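Local structure of protein Bug27 (2QPQ) at residues M24-I29 against A41-R46; I12-T15 against G21-M24. The protein probably acts as a periplasmic solute-binding protein of the Bug family, capturing a small ligand with a Venus flytrap fold as a step in transport. All coordinates share one frame; numbering follows the deposited sequence.

Two parallel, neighbouring strands of a mixed sheet and the helix between them make up a beta-alpha-beta unit, and the two contacts record how its helix is laid on the sheet. Contact 2 comes first along the chain, joining the end of strand 10-14 to the first turn of helix 21-35. Contact 1 follows, setting the next turns of the helix against strand 41-45. Their centres lie about 5 Å apart, they share Met-24, and the two strands are neighbours in the sheet, probably hydrogen-bonded through Val-14 N and Glu-44 O at 2.7 Å. The helix thus straddles both strands, and its N-terminal end meets a bound citrate, consistent with a place in the ligand pocket.

Contact 1 (M24-I29 against A41-R46); sequences MLARLI and AVVENR
With CG1 of Val-43 anti to the backbone N (chi1 171°) and the Arg-27 chain fully extended from CG to NE, the valine methyl and the long arginine side chain meet between helix 21-35 and strand 41-45. This is the second half of a beta-alpha-beta crossover. The helix runs back almost antiparallel to the strand that follows it, at 165°, with the short axes 8.6 Å apart. Val-43 points from the strand toward the helix. The extended arginine chain passes alongside it, setting first CG and then one guanidinium face against a single methyl: Val-43 CG1 rests 3.7 Å from Arg-27 CG and sits over the centre of that face, 4.0 Å above its plane. The guanidinium is held by Asp-23, one helical turn earlier, whose OD1 forms a salt bridge with Arg-27 NE. The Asn-45 amide lies at the guanidinium edge, close to its plane, the two flat groups being turned 32° apart.

Ala-26 faces the strand, its CB 4.2 Å from Val-43 CG1. Both residues also touch Val-14 of the neighbouring strand, which continues the apolar layer beneath the helix. The second valine methyl turns to the helix backbone, where Val-43 CG2 packs 3.7 Å from Ala-26 O.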
# COMPACT_ATOMS: atom_id res chain seq x y z
N MET A 24 2.80 7.15 8.68
CA MET A 24 3.51 6.67 9.89
C MET A 24 5.01 6.48 9.55
O MET A 24 5.91 6.92 10.28
CB MET A 24 2.91 5.33 10.33
CG MET A 24 3.63 4.67 11.53
SD MET A 24 5.06 3.65 11.11
CE MET A 24 4.30 2.14 10.50
N LEU A 25 5.28 5.79 8.44
CA LEU A 25 6.64 5.56 8.00
C LEU A 25 7.38 6.86 7.63
O LEU A 25 8.54 7.04 7.99
CB LEU A 25 6.66 4.58 6.84
CG LEU A 25 6.21 3.15 7.12
CD1 LEU A 25 5.90 2.44 5.78
CD2 LEU A 25 7.31 2.39 7.94
N ALA A 26 6.72 7.75 6.89
CA ALA A 26 7.32 9.05 6.59
C ALA A 26 7.71 9.80 7.87
O ALA A 26 8.82 10.30 7.99
CB ALA A 26 6.39 9.91 5.66
N ARG A 27 6.81 9.83 8.86
CA ARG A 27 7.08 10.54 10.11
C ARG A 27 8.16 9.84 10.95
O ARG A 27 8.97 10.52 11.61
CB ARG A 27 5.76 10.75 10.91
CG ARG A 27 4.86 11.71 10.18
CD ARG A 27 3.57 12.01 10.87
NE ARG A 27 2.78 12.94 10.05
CZ ARG A 27 2.94 14.26 10.04
NH1 ARG A 27 3.85 14.84 10.84
NH2 ARG A 27 2.16 15.01 9.25
N LEU A 28 8.20 8.50 10.88
CA LEU A 28 9.23 7.70 11.57
C LEU A 28 10.61 8.03 10.95
O LEU A 28 11.58 8.35 11.68
CB LEU A 28 8.90 6.20 11.54
CG LEU A 28 9.75 5.09 12.19
CD1 LEU A 28 9.78 5.23 13.70
CD2 LEU A 28 9.21 3.72 11.85
N ILE A 29 10.69 7.94 9.63
CA ILE A 29 11.90 8.34 8.89
C ILE A 29 12.31 9.78 9.20
O ILE A 29 13.48 10.04 9.54
CB ILE A 29 11.75 8.12 7.33
CG1 ILE A 29 11.67 6.64 6.98
CG2 ILE A 29 12.94 8.73 6.53
CD1 ILE A 29 10.99 6.39 5.60
N ALA A 41 13.83 17.17 8.57
CA ALA A 41 13.08 16.58 7.50
C ALA A 41 11.64 16.93 7.80
O ALA A 41 10.97 16.21 8.57
CB ALA A 41 13.28 15.08 7.50
N VAL A 42 11.16 18.04 7.25
CA VAL A 42 9.76 18.43 7.44
C VAL A 42 8.86 17.44 6.69
O VAL A 42 9.01 17.23 5.49
CB VAL A 42 9.48 19.85 6.92
CG1 VAL A 42 7.95 20.20 7.05
CG2 VAL A 42 10.41 20.91 7.60
N VAL A 43 7.91 16.86 7.41
CA VAL A 43 6.96 15.93 6.82
C VAL A 43 5.61 16.62 6.70
O VAL A 43 5.11 17.20 7.67
CB VAL A 43 6.87 14.64 7.65
CG1 VAL A 43 5.71 13.72 7.19
CG2 VAL A 43 8.23 13.91 7.63
N GLU A 44 5.03 16.59 5.50
CA GLU A 44 3.74 17.20 5.33
C GLU A 44 2.82 16.32 4.48
O GLU A 44 3.27 15.63 3.59
CB GLU A 44 3.91 18.63 4.78
CG GLU A 44 4.67 18.70 3.51
CD GLU A 44 4.71 20.11 2.95
OE1 GLU A 44 3.65 20.81 2.94
OE2 GLU A 44 5.78 20.52 2.48
N ASN A 45 1.55 16.28 4.81
CA ASN A 45 0.61 15.47 4.04
C ASN A 45 -0.00 16.33 2.97
O ASN A 45 -0.48 17.42 3.27
CB ASN A 45 -0.49 14.84 4.92
CG ASN A 45 0.08 14.02 6.05
OD1 ASN A 45 0.32 12.81 5.93
ND2 ASN A 45 0.34 14.67 7.15
N ARG A 46 0.05 15.85 1.72
CA ARG A 46 -0.65 16.47 0.61
C ARG A 46 -1.43 15.39 -0.12
O ARG A 46 -1.01 14.96 -1.20
CB ARG A 46 0.37 17.17 -0.33
CG ARG A 46 1.25 18.19 0.39
CD ARG A 46 0.51 19.54 0.61
NE ARG A 46 1.54 20.54 0.77
CZ ARG A 46 1.72 21.63 0.06
NH1 ARG A 46 0.90 22.01 -0.91
NH2 ARG A 46 2.76 22.36 0.36

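Contact 2 (I12-T15 against G21-M24)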
# COMPACT_ATOMS: atom_id res chain seq x y z
N ILE A 12 9.40 16.31 2.92
CA ILE A 12 8.93 14.98 2.56
C ILE A 12 7.42 15.14 2.42
O ILE A 12 6.73 15.49 3.39
CB ILE A 12 9.28 13.94 3.66
CG1 ILE A 12 10.80 13.76 3.78
CG2 ILE A 12 8.60 12.58 3.40
CD1 ILE A 12 11.17 12.88 5.00
N ILE A 13 6.92 14.90 1.22
CA ILE A 13 5.50 15.13 0.93
C ILE A 13 4.82 13.79 0.96
O ILE A 13 5.18 12.88 0.20
CB ILE A 13 5.28 15.84 -0.45
CG1 ILE A 13 6.04 17.19 -0.57
CG2 ILE A 13 3.77 15.98 -0.72
CD1 ILE A 13 5.74 18.18 0.52
N VAL A 14 3.88 13.63 1.89
CA VAL A 14 3.20 12.35 2.05
C VAL A 14 1.89 12.34 1.23
O VAL A 14 1.12 13.27 1.34
CB VAL A 14 2.90 12.04 3.53
CG1 VAL A 14 2.46 10.60 3.67
CG2 VAL A 14 4.13 12.30 4.41
N THR A 15 1.68 11.27 0.47
CA THR A 15 0.58 11.18 -0.51
C THR A 15 -0.70 10.71 0.16
O THR A 15 -1.75 10.69 -0.47
CB THR A 15 0.90 10.14 -1.62
OG1 THR A 15 1.37 8.92 -1.01
CG2 THR A 15 1.95 10.70 -2.61
N GLY A 21 -0.34 3.79 7.24
CA GLY A 21 1.06 3.34 7.29
C GLY A 21 2.02 4.27 6.54
O GLY A 21 3.16 4.44 6.94
N THR A 22 1.57 4.84 5.42
CA THR A 22 2.44 5.70 4.62
C THR A 22 2.89 6.93 5.43
O THR A 22 4.09 7.26 5.47
CB THR A 22 1.73 6.12 3.31
OG1 THR A 22 1.32 4.94 2.62
CG2 THR A 22 2.68 6.89 2.40
N ASP A 23 1.94 7.57 6.10
CA ASP A 23 2.24 8.75 6.94
C ASP A 23 3.11 8.31 8.13
O ASP A 23 4.03 9.00 8.55
CB ASP A 23 0.93 9.35 7.44
CG ASP A 23 1.14 10.40 8.49
OD1 ASP A 23 1.34 11.59 8.15
OD2 ASP A 23 1.10 10.03 9.70
N MET A 24 2.80 7.15 8.68
CA MET A 24 3.51 6.67 9.89
C MET A 24 5.01 6.48 9.55
O MET A 24 5.91 6.92 10.28
CB MET A 24 2.91 5.33 10.33
CG MET A 24 3.63 4.67 11.53
SD MET A 24 5.06 3.65 11.11
CE MET A 24 4.30 2.14 10.50
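Val-14 has the largest share of the surface buried in this contact, and it makes its contacts through one branch. CG1, anti to the backbone N (chi1 -168°), pushes into the first turn of the helix, where it lies 3.8 Å from Asp-23 CA and 3.9 Å from Asp-23 N. The valine therefore packs on the helix backbone itself, and Asp-23 CB lies 4.3 Å from Val-14 CG1 before the carboxylate turns off toward Arg-27.

Thr-22 covers the neighbouring flank of the same methyl, its CG2 3.9 Å from Val-14 CG1. Here strand 10-14 gives way, through a short loop, to helix 21-35, the opening half of the beta-alpha-beta unit; in this Venus flytrap protein the start of the helix meets a bound citrate, probably taken from the crystallisation liquor. The threonine is split by its torsion: at chi1 -55° CG2 is given to the strand while OG1 is left for polar partners, hydrogen-bonding with Asn-72 OD1 and citrate O6. Gly-21 N also bonds to the citrate, so the helix N-terminus may help to stabilise the anion. Thr-15 passes obliquely beside Thr-22, with OG1 4.2 Å from Thr-22 CG2 and hydrogen-bonded to Met-70 O of strand 67-72.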